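Local coordinates for putative pachytene checkpoint protein 2 (PDB 4XGU) that binds ATP as an AAA+ protein-remodelling ATPase and probably plays a key role in chromosome recombination during meiosis, at residues B[159-164]-B[201-206]; B[326-331]-B[367-372]; B[373-378]-B[407-412]. All blocks are in the same frame, centred on the assembly; numbering follows the deposited sequence.

Contact 1 of 3, residues B[159-164]-B[201-206]; sequences LSEKHV and NDKYSK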
loop_
_atom_site.group_PDB
_atom_site.type_symbol
_atom_site.label_atom_id
_atom_site.label_comp_id
_atom_site.label_asym_id
_atom_site.label_seq_id
_atom_site.Cartn_x
_atom_site.Cartn_y
_atom_site.Cartn_z
ATOM N N LEU B 159 15.387 -11.808 -41.554
ATOM C CA LEU B 159 15.620 -13.030 -40.795
ATOM C C LEU B 159 14.311 -13.751 -40.513
ATOM O O LEU B 159 14.180 -14.946 -40.777
ATOM C CB LEU B 159 16.337 -12.717 -39.480
ATOM C CG LEU B 159 17.821 -12.365 -39.572
ATOM C CD1 LEU B 159 18.331 -11.868 -38.229
ATOM C CD2 LEU B 159 18.614 -13.576 -40.032
ATOM N N SER B 160 13.343 -13.006 -39.985
ATOM C CA SER B 160 12.041 -13.555 -39.627
ATOM C C SER B 160 11.355 -14.208 -40.821
ATOM O O SER B 160 10.745 -15.268 -40.688
ATOM C CB SER B 160 11.150 -12.460 -39.046
ATOM O OG SER B 160 11.832 -11.764 -38.018
ATOM N N GLU B 161 11.466 -13.576 -41.985
ATOM C CA GLU B 161 10.897 -14.130 -43.207
ATOM C C GLU B 161 11.575 -15.452 -43.560
ATOM O O GLU B 161 10.945 -16.357 -44.106
ATOM C CB GLU B 161 11.029 -13.133 -44.362
ATOM C CG GLU B 161 10.208 -13.479 -45.599
ATOM C CD GLU B 161 10.897 -14.484 -46.505
ATOM O OE1 GLU B 161 10.212 -15.401 -47.007
ATOM O OE2 GLU B 161 12.121 -14.354 -46.716
ATOM N N LYS B 162 12.860 -15.561 -43.231
ATOM C CA LYS B 162 13.628 -16.768 -43.517
ATOM C C LYS B 162 13.480 -17.814 -42.416
ATOM O O LYS B 162 14.192 -18.819 -42.404
ATOM C CB LYS B 162 15.100 -16.415 -43.721
ATOM C CG LYS B 162 15.372 -15.679 -45.024
ATOM C CD LYS B 162 16.606 -14.799 -44.922
ATOM C CE LYS B 162 16.915 -14.116 -46.246
ATOM N NZ LYS B 162 17.369 -15.088 -47.278
ATOM N N HIS B 163 12.558 -17.560 -41.491
ATOM C CA HIS B 163 12.173 -18.521 -40.458
ATOM C C HIS B 163 13.334 -18.973 -39.575
ATOM O O HIS B 163 13.595 -20.168 -39.439
ATOM C CB HIS B 163 11.509 -19.736 -41.105
ATOM C CG HIS B 163 10.386 -19.379 -42.027
ATOM N ND1 HIS B 163 9.155 -18.957 -41.572
ATOM C CD2 HIS B 163 10.311 -19.366 -43.379
ATOM C CE1 HIS B 163 8.368 -18.707 -42.603
ATOM N NE2 HIS B 163 9.046 -18.947 -43.711
ATOM N N VAL B 164 14.017 -18.010 -38.967
ATOM C CA VAL B 164 15.112 -18.306 -38.053
ATOM C C VAL B 164 14.597 -18.954 -36.779
ATOM O O VAL B 164 13.581 -18.531 -36.233
ATOM C CB VAL B 164 15.894 -17.039 -37.673
ATOM C CG1 VAL B 164 17.137 -17.400 -36.869
ATOM C CG2 VAL B 164 16.275 -16.270 -38.911
ATOM N N ASN B 201 7.820 -6.545 -50.601
ATOM C CA ASN B 201 6.617 -6.790 -51.390
ATOM C C ASN B 201 6.744 -8.024 -52.280
ATOM O O ASN B 201 5.742 -8.625 -52.665
ATOM C CB ASN B 201 6.271 -5.563 -52.236
ATOM C CG ASN B 201 7.216 -5.369 -53.403
ATOM O OD1 ASN B 201 8.358 -5.829 -53.382
ATOM N ND2 ASN B 201 6.742 -4.676 -54.429
ATOM N N ASP B 202 7.977 -8.401 -52.600
ATOM C CA ASP B 202 8.220 -9.626 -53.350
ATOM C C ASP B 202 7.932 -10.837 -52.464
ATOM O O ASP B 202 7.466 -11.873 -52.937
ATOM C CB ASP B 202 9.658 -9.668 -53.875
ATOM C CG ASP B 202 9.824 -10.599 -55.068
ATOM O OD1 ASP B 202 9.207 -11.686 -55.079
ATOM O OD2 ASP B 202 10.572 -10.238 -56.002
ATOM N N LYS B 203 8.199 -10.692 -51.170
ATOM C CA LYS B 203 7.979 -11.769 -50.211
ATOM C C LYS B 203 6.542 -11.791 -49.686
ATOM O O LYS B 203 6.000 -12.859 -49.401
ATOM C CB LYS B 203 8.956 -11.646 -49.038
ATOM C CG LYS B 203 10.424 -11.715 -49.434
ATOM C CD LYS B 203 10.751 -13.053 -50.072
ATOM C CE LYS B 203 12.219 -13.147 -50.451
ATOM N NZ LYS B 203 12.549 -14.492 -51.002
ATOM N N TYR B 204 5.933 -10.616 -49.551
ATOM C CA TYR B 204 4.559 -10.522 -49.060
ATOM C C TYR B 204 3.635 -9.886 -50.090
ATOM O O TYR B 204 3.906 -8.798 -50.596
ATOM C CB TYR B 204 4.505 -9.726 -47.754
ATOM C CG TYR B 204 5.282 -10.354 -46.622
ATOM C CD1 TYR B 204 4.727 -11.368 -45.850
ATOM C CD2 TYR B 204 6.571 -9.933 -46.324
ATOM C CE1 TYR B 204 5.438 -11.946 -44.812
ATOM C CE2 TYR B 204 7.289 -10.504 -45.288
ATOM C CZ TYR B 204 6.720 -11.509 -44.535
ATOM O OH TYR B 204 7.439 -12.076 -43.506
ATOM N N SER B 205 2.538 -10.572 -50.387
ATOM C CA SER B 205 1.556 -10.075 -51.342
ATOM C C SER B 205 0.736 -8.925 -50.759
ATOM O O SER B 205 0.477 -7.933 -51.438
ATOM C CB SER B 205 0.635 -11.214 -51.794
ATOM O OG SER B 205 0.305 -12.071 -50.713
ATOM N N LYS B 206 0.341 -9.060 -49.496
ATOM C CA LYS B 206 -0.464 -8.045 -48.818
ATOM C C LYS B 206 0.226 -7.596 -47.532
ATOM O O LYS B 206 0.876 -8.395 -46.865
ATOM C CB LYS B 206 -1.866 -8.590 -48.517
ATOM C CG LYS B 206 -2.779 -7.629 -47.766
ATOM C CD LYS B 206 -4.164 -8.223 -47.550
ATOM C CE LYS B 206 -5.048 -7.280 -46.748
ATOM N NZ LYS B 206 -6.437 -7.797 -46.610
#

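Contact 2 of 3, residues B[326-331]-B[367-372]; sequences ARYSML and EFTEIL. With ADP (adenosine-5'-diphosphate), chain H.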
loop_
_atom_site.group_PDB
_atom_site.type_symbol
_atom_site.label_atom_id
_atom_site.label_comp_id
_atom_site.label_asym_id
_atom_site.label_seq_id
_atom_site.Cartn_x
_atom_site.Cartn_y
_atom_site.Cartn_z
ATOM N N ALA B 326 19.815 20.449 -36.805
ATOM C CA ALA B 326 18.546 19.852 -37.198
ATOM C C ALA B 326 17.431 20.893 -37.194
ATOM O O ALA B 326 16.558 20.881 -38.065
ATOM C CB ALA B 326 18.196 18.695 -36.279
ATOM N N ARG B 327 17.467 21.793 -36.214
ATOM C CA ARG B 327 16.480 22.864 -36.126
ATOM C C ARG B 327 16.506 23.730 -37.377
ATOM O O ARG B 327 15.457 24.064 -37.928
ATOM C CB ARG B 327 16.720 23.728 -34.888
ATOM C CG ARG B 327 16.125 23.173 -33.606
ATOM C CD ARG B 327 16.530 24.021 -32.409
ATOM N NE ARG B 327 17.876 23.709 -31.933
ATOM C CZ ARG B 327 18.135 23.052 -30.807
ATOM N NH1 ARG B 327 17.136 22.649 -30.031
ATOM N NH2 ARG B 327 19.389 22.805 -30.450
ATOM N N TYR B 328 17.708 24.084 -37.824
ATOM C CA TYR B 328 17.873 24.871 -39.042
ATOM C C TYR B 328 17.252 24.149 -40.233
ATOM O O TYR B 328 16.556 24.755 -41.047
ATOM C CB TYR B 328 19.357 25.155 -39.313
ATOM C CG TYR B 328 19.629 25.747 -40.681
ATOM C CD1 TYR B 328 19.815 24.929 -41.790
ATOM C CD2 TYR B 328 19.703 27.123 -40.863
ATOM C CE1 TYR B 328 20.051 25.463 -43.040
ATOM C CE2 TYR B 328 19.948 27.665 -42.112
ATOM C CZ TYR B 328 20.119 26.831 -43.195
ATOM O OH TYR B 328 20.360 27.364 -44.439
ATOM N N SER B 329 17.526 22.852 -40.325
ATOM C CA SER B 329 17.051 22.032 -41.432
ATOM C C SER B 329 15.531 22.055 -41.531
ATOM O O SER B 329 14.973 22.105 -42.626
ATOM C CB SER B 329 17.543 20.593 -41.272
ATOM O OG SER B 329 18.948 20.551 -41.093
ATOM N N MET B 330 14.867 22.022 -40.382
ATOM C CA MET B 330 13.413 22.079 -40.343
ATOM C C MET B 330 12.905 23.450 -40.770
ATOM O O MET B 330 11.963 23.557 -41.555
ATOM C CB MET B 330 12.900 21.748 -38.944
ATOM C CG MET B 330 13.308 20.378 -38.446
ATOM S SD MET B 330 12.723 20.092 -36.771
ATOM C CE MET B 330 13.352 18.445 -36.468
ATOM N N LEU B 331 13.537 24.495 -40.245
ATOM C CA LEU B 331 13.159 25.863 -40.571
ATOM C C LEU B 331 13.352 26.148 -42.053
ATOM O O LEU B 331 12.515 26.796 -42.680
ATOM C CB LEU B 331 13.965 26.856 -39.734
ATOM C CG LEU B 331 13.725 26.808 -38.225
ATOM C CD1 LEU B 331 14.521 27.897 -37.526
ATOM C CD2 LEU B 331 12.245 26.945 -37.919
ATOM N N GLU B 367 24.731 34.857 -45.444
ATOM C CA GLU B 367 24.262 35.614 -44.291
ATOM C C GLU B 367 22.824 35.220 -43.976
ATOM O O GLU B 367 22.470 35.038 -42.816
ATOM C CB GLU B 367 24.375 37.121 -44.528
ATOM C CG GLU B 367 24.558 37.927 -43.245
ATOM C CD GLU B 367 25.888 37.643 -42.562
ATOM O OE1 GLU B 367 26.905 37.503 -43.274
ATOM O OE2 GLU B 367 25.915 37.556 -41.316
ATOM N N PHE B 368 22.005 35.067 -45.015
ATOM C CA PHE B 368 20.642 34.571 -44.841
ATOM C C PHE B 368 20.654 33.162 -44.263
ATOM O O PHE B 368 19.839 32.827 -43.405
ATOM C CB PHE B 368 19.881 34.589 -46.167
ATOM C CG PHE B 368 19.119 35.858 -46.407
ATOM C CD1 PHE B 368 18.492 36.512 -45.358
ATOM C CD2 PHE B 368 19.035 36.403 -47.677
ATOM C CE1 PHE B 368 17.791 37.684 -45.571
ATOM C CE2 PHE B 368 18.337 37.575 -47.899
ATOM C CZ PHE B 368 17.713 38.217 -46.843
ATOM N N THR B 369 21.583 32.343 -44.744
ATOM C CA THR B 369 21.818 31.028 -44.166
ATOM C C THR B 369 22.260 31.191 -42.715
ATOM O O THR B 369 21.846 30.434 -41.836
ATOM C CB THR B 369 22.885 30.243 -44.960
ATOM O OG1 THR B 369 22.408 29.986 -46.286
ATOM C CG2 THR B 369 23.211 28.925 -44.279
ATOM N N GLU B 370 23.089 32.202 -42.471
ATOM C CA GLU B 370 23.608 32.477 -41.134
ATOM C C GLU B 370 22.539 33.076 -40.220
ATOM O O GLU B 370 22.431 32.696 -39.053
ATOM C CB GLU B 370 24.817 33.414 -41.214
ATOM C CG GLU B 370 25.470 33.715 -39.872
ATOM C CD GLU B 370 26.165 32.507 -39.270
ATOM O OE1 GLU B 370 26.529 31.585 -40.030
ATOM O OE2 GLU B 370 26.347 32.479 -38.033
ATOM N N ILE B 371 21.757 34.013 -40.750
ATOM C CA ILE B 371 20.689 34.643 -39.977
ATOM C C ILE B 371 19.657 33.603 -39.550
ATOM O O ILE B 371 19.185 33.614 -38.412
ATOM C CB ILE B 371 19.989 35.767 -40.771
ATOM C CG1 ILE B 371 20.945 36.933 -41.013
ATOM C CG2 ILE B 371 18.779 36.281 -40.015
ATOM C CD1 ILE B 371 20.406 37.964 -41.977
ATOM N N LEU B 372 19.321 32.700 -40.466
ATOM C CA LEU B 372 18.377 31.627 -40.176
ATOM C C LEU B 372 18.944 30.669 -39.136
ATOM O O LEU B 372 18.217 30.169 -38.277
ATOM C CB LEU B 372 18.016 30.868 -41.454
ATOM C CG LEU B 372 17.033 29.704 -41.299
ATOM C CD1 LEU B 372 15.747 30.175 -40.641
ATOM C CD2 LEU B 372 16.743 29.066 -42.647
HETATM P PB ADP H . 5.804 11.649 -31.192
HETATM O O1B ADP H . 7.179 12.017 -30.693
HETATM O O2B ADP H . 5.713 10.249 -31.750
HETATM O O3B ADP H . 4.680 12.009 -30.244
HETATM P PA ADP H . 4.733 12.164 -33.756
HETATM O O1A ADP H . 5.503 11.091 -34.486
HETATM O O2A ADP H . 3.313 11.907 -33.305
HETATM O O3A ADP H . 5.597 12.617 -32.468
HETATM O "O5'" ADP H . 4.714 13.460 -34.709
HETATM C "C5'" ADP H . 5.226 14.718 -34.280
HETATM C "C4'" ADP H . 5.026 15.732 -35.399
HETATM O "O4'" ADP H . 6.062 16.715 -35.343
HETATM C "C3'" ADP H . 5.095 15.074 -36.767
HETATM O "O3'" ADP H . 3.802 15.069 -37.379
HETATM C "C2'" ADP H . 6.062 15.909 -37.580
HETATM O "O2'" ADP H . 5.341 16.689 -38.538
HETATM C "C1'" ADP H . 6.757 16.827 -36.587
HETATM N N9 ADP H . 8.143 16.341 -36.373
HETATM C C8 ADP H . 8.614 15.834 -35.217
HETATM N N7 ADP H . 9.918 15.474 -35.325
HETATM C C5 ADP H . 10.304 15.753 -36.581
HETATM C C6 ADP H . 11.556 15.619 -37.358
HETATM N N6 ADP H . 12.671 15.104 -36.790
HETATM N N1 ADP H . 11.544 16.029 -38.645
HETATM C C2 ADP H . 10.436 16.543 -39.214
HETATM N N3 ADP H . 9.264 16.694 -38.569
HETATM C C4 ADP H . 9.135 16.326 -37.270
#

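Contact 3 of 3, residues B[373-378]-B[407-412]; sequences FKIAQE and NCMNLF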
loop_
_atom_site.group_PDB
_atom_site.type_symbol
_atom_site.label_atom_id
_atom_site.label_comp_id
_atom_site.label_asym_id
_atom_site.label_seq_id
_atom_site.Cartn_x
_atom_site.Cartn_y
_atom_site.Cartn_z
ATOM N N PHE B 373 20.247 30.418 -39.215
ATOM C CA PHE B 373 20.923 29.580 -38.231
ATOM C C PHE B 373 20.875 30.228 -36.853
ATOM O O PHE B 373 20.761 29.544 -35.834
ATOM C CB PHE B 373 22.374 29.324 -38.639
ATOM C CG PHE B 373 23.095 28.362 -37.737
ATOM C CD1 PHE B 373 23.802 28.815 -36.634
ATOM C CD2 PHE B 373 23.062 27.002 -37.991
ATOM C CE1 PHE B 373 24.460 27.928 -35.805
ATOM C CE2 PHE B 373 23.721 26.112 -37.168
ATOM C CZ PHE B 373 24.420 26.574 -36.073
ATOM N N LYS B 374 20.970 31.555 -36.836
ATOM C CA LYS B 374 20.914 32.322 -35.597
ATOM C C LYS B 374 19.543 32.162 -34.951
ATOM O O LYS B 374 19.422 32.126 -33.726
ATOM C CB LYS B 374 21.222 33.798 -35.869
ATOM C CG LYS B 374 21.736 34.579 -34.665
ATOM C CD LYS B 374 20.619 35.309 -33.937
ATOM C CE LYS B 374 21.178 36.211 -32.849
ATOM N NZ LYS B 374 21.909 35.433 -31.809
ATOM N N ILE B 375 18.512 32.060 -35.786
ATOM C CA ILE B 375 17.158 31.808 -35.310
ATOM C C ILE B 375 17.083 30.430 -34.665
ATOM O O ILE B 375 16.465 30.256 -33.614
ATOM C CB ILE B 375 16.127 31.905 -36.452
ATOM C CG1 ILE B 375 16.102 33.321 -37.028
ATOM C CG2 ILE B 375 14.740 31.512 -35.963
ATOM C CD1 ILE B 375 15.085 33.509 -38.129
ATOM N N ALA B 376 17.729 29.455 -35.300
ATOM C CA ALA B 376 17.790 28.098 -34.771
ATOM C C ALA B 376 18.458 28.076 -33.399
ATOM O O ALA B 376 18.121 27.251 -32.548
ATOM C CB ALA B 376 18.527 27.188 -35.739
ATOM N N GLN B 377 19.405 28.989 -33.193
ATOM C CA GLN B 377 20.067 29.132 -31.900
ATOM C C GLN B 377 19.111 29.688 -30.849
ATOM O O GLN B 377 19.245 29.397 -29.661
ATOM C CB GLN B 377 21.294 30.039 -32.015
ATOM C CG GLN B 377 22.568 29.332 -32.446
ATOM C CD GLN B 377 23.782 30.240 -32.366
ATOM O OE1 GLN B 377 23.661 31.464 -32.433
ATOM N NE2 GLN B 377 24.957 29.643 -32.214
ATOM N N GLU B 378 18.147 30.491 -31.292
ATOM C CA GLU B 378 17.181 31.084 -30.378
ATOM C C GLU B 378 16.039 30.119 -30.084
ATOM O O GLU B 378 15.284 30.317 -29.135
ATOM C CB GLU B 378 16.620 32.394 -30.946
ATOM C CG GLU B 378 17.661 33.394 -31.446
ATOM C CD GLU B 378 18.459 34.050 -30.332
ATOM O OE1 GLU B 378 18.283 33.674 -29.153
ATOM O OE2 GLU B 378 19.269 34.952 -30.635
ATOM N N ASN B 407 11.826 39.833 -44.557
ATOM C CA ASN B 407 10.791 39.930 -43.535
ATOM C C ASN B 407 10.454 38.567 -42.943
ATOM O O ASN B 407 10.145 38.453 -41.756
ATOM C CB ASN B 407 9.530 40.580 -44.108
ATOM C CG ASN B 407 9.246 41.933 -43.491
ATOM O OD1 ASN B 407 9.620 42.196 -42.347
ATOM N ND2 ASN B 407 8.580 42.801 -44.245
ATOM N N CYS B 408 10.518 37.537 -43.782
ATOM C CA CYS B 408 10.246 36.169 -43.357
ATOM C C CYS B 408 11.160 35.741 -42.215
ATOM O O CYS B 408 10.718 35.116 -41.252
ATOM C CB CYS B 408 10.402 35.210 -44.534
ATOM S SG CYS B 408 10.479 33.478 -44.059
ATOM N N MET B 409 12.438 36.082 -42.337
ATOM C CA MET B 409 13.414 35.799 -41.295
ATOM C C MET B 409 13.068 36.565 -40.021
ATOM O O MET B 409 13.209 36.045 -38.912
ATOM C CB MET B 409 14.819 36.163 -41.777
ATOM C CG MET B 409 15.845 35.055 -41.616
ATOM S SD MET B 409 15.367 33.509 -42.409
ATOM C CE MET B 409 15.060 34.061 -44.081
ATOM N N ASN B 410 12.604 37.800 -40.188
ATOM C CA ASN B 410 12.248 38.638 -39.054
ATOM C C ASN B 410 10.990 38.127 -38.354
ATOM O O ASN B 410 10.899 38.154 -37.126
ATOM C CB ASN B 410 12.053 40.088 -39.502
ATOM C CG ASN B 410 12.459 41.089 -38.435
ATOM O OD1 ASN B 410 13.603 41.547 -38.403
ATOM N ND2 ASN B 410 11.523 41.433 -37.555
ATOM N N LEU B 411 10.024 37.654 -39.137
ATOM C CA LEU B 411 8.775 37.152 -38.576
ATOM C C LEU B 411 8.981 35.811 -37.884
ATOM O O LEU B 411 8.421 35.562 -36.816
ATOM C CB LEU B 411 7.702 37.021 -39.657
ATOM C CG LEU B 411 7.213 38.314 -40.317
ATOM C CD1 LEU B 411 5.975 38.047 -41.159
ATOM C CD2 LEU B 411 6.944 39.396 -39.277
ATOM N N PHE B 412 9.787 34.952 -38.502
ATOM C CA PHE B 412 10.102 33.649 -37.931
ATOM C C PHE B 412 10.736 33.804 -36.556
ATOM O O PHE B 412 10.382 33.094 -35.617
ATOM C CB PHE B 412 11.034 32.861 -38.856
ATOM C CG PHE B 412 10.336 31.801 -39.661
ATOM C CD1 PHE B 412 10.150 30.531 -39.142
ATOM C CD2 PHE B 412 9.868 32.072 -40.936
ATOM C CE1 PHE B 412 9.509 29.552 -39.880
ATOM C CE2 PHE B 412 9.226 31.096 -41.679
ATOM C CZ PHE B 412 9.047 29.836 -41.150
#

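Contact 1 of 3, residues B[159-164]-B[201-206]
E161 extends CG opposite its backbone N (chi1 -167°) and then folds at chi2 (-83°), and these two turns bring its carboxylate against the side chain of K203. K203 bends at its own chi2 (-62°), and the two chains cross at about a right angle, with E161 CD 3.8 Å from K203 CD. The touching is therefore carboxylate against methylenes. E161 OE2 and K203 NZ remain 4.3 Å apart, and the opposite charges probably still attract without forming a salt bridge. Y204 also meets E161, running past it in the opposite direction; Y204 OH comes within 3.7 Å of E161 CG and 3.8 Å of E161 CB. The carboxylate stands almost perpendicular to the phenol ring. No hydrogen bond spans the segments, and the buried surface amounts to just 147 Å². E161 is the last residue of helix 145-161, whose following turn is held by a hydrogen bond between H163 ND1 and D291 OD2, while K162 packs on I341 of a second subunit. K203 and Y204 belong to the loop that joins helix 185-199 to strand 206-212 of the AAA+ core sheet.

Contact 2 of 3, residues B[326-331]-B[367-372]
L372 meets Y328 and L331 with every carbon of its side chain. CG stands opposite the backbone N (chi1 180°), which directs the branches from helix 367-378 at helix 324-340. Its CB lies 3.8 Å from Y328 CE2, and CG approaches the same ring carbon at 3.6 Å. At CG the chain divides. CD2 continues along the tyrosine and makes the tightest of these ring contacts, 3.5 Å to Y328 CE2. CD1 takes the other direction, to L331 CB at 3.9 Å, with L331 CD1 just beyond.

The tyrosine crosses L372 at about a right angle and carries on to T369. There, Y328 OH sits 3.3 Å from T369 CG2, and Y328 CE2 is 3.4 Å from T369 O. Neither is a hydrogen bond: Y328 OH is hydrogen-bonded to Q356 O, and T369 OG1 makes a weak hydrogen bond to Q356 N. The local helix axes pass 10.9 Å apart at 114°, a spacing bridged by the side chains of Y328, L331 and L372. Both helices belong to the AAA+ lid. M330, on the same turn as Y328 and L331, places CE 3.4 Å from N6 of the bound ADP, so this helix lines the nucleotide pocket as well. Chemically, the interface is apolar, with no hydrogen bond across it; cohesion comes from buried carbon contact, while the polar tips of Y328 and T369 turn to the backbone of Q356, the threonine only weakly.

Contact 3 of 3, residues B[373-378]-B[407-412]
In the helical lid of this AAA+ ATPase, the ring of F412 turns away from I375, which meets this residue at CB, F412 CB lying 4.2 Å from I375 CD1. At the edge of the ring, in its plane, lies C408 O from the previous helical turn, and outside the segments the side chain packs on I335 of helix 324-340. A second flat group, the carboxylate of E378, is met by K374 NZ, which reaches E378 OE2 at 2.9 Å from above the plane (36° out of it), in a salt bridge one turn along the same helix. Both helices, 367-378 and 405-420, belong to the lid, and between 373-378 and 407-412 I375 carries the contact. I375 holds CG1 beside its backbone N and runs fully extended to CD1 (chi2 -178°), which lets the methyl span the gap between backbones whose nearest CA atoms, of I375 and F412, are 7.7 Å apart. L331 of helix 324-340 and L413 and V416 of helix 405-420 also touch I375. The buried surface is small, 128 Å², and carries no hydrogen bond between segments. M409 is bent at chi2 and chi3, and its CG lies 3.9 Å from I375 CD1; that methyl presses closer still to the backbone, 3.3 Å from M409 O.

How the contacts relate
Contacts 2 and 3 form one continuous piece of the lid. Their centres are 7 Å apart, they share helix 367-378, and they meet directly where M409 of contact 3 packs on I371 and L372 of contact 2: M409 CG is 3.6 Å from I371 CG2, and M409 SD is 3.8 Å from L372 CD1. Contact 2 is the one that reaches the bound ADP, through M330, whereas the side chain of F412 in contact 3 lies about 13 Å from the bound ADP. Contact 1 belongs to the AAA+ core on the opposite side of the chain's centre, its own centre 42 Å from that of contact 2 and 47 Å from that of contact 3. It touches neither, and it lies away from the nucleotide site.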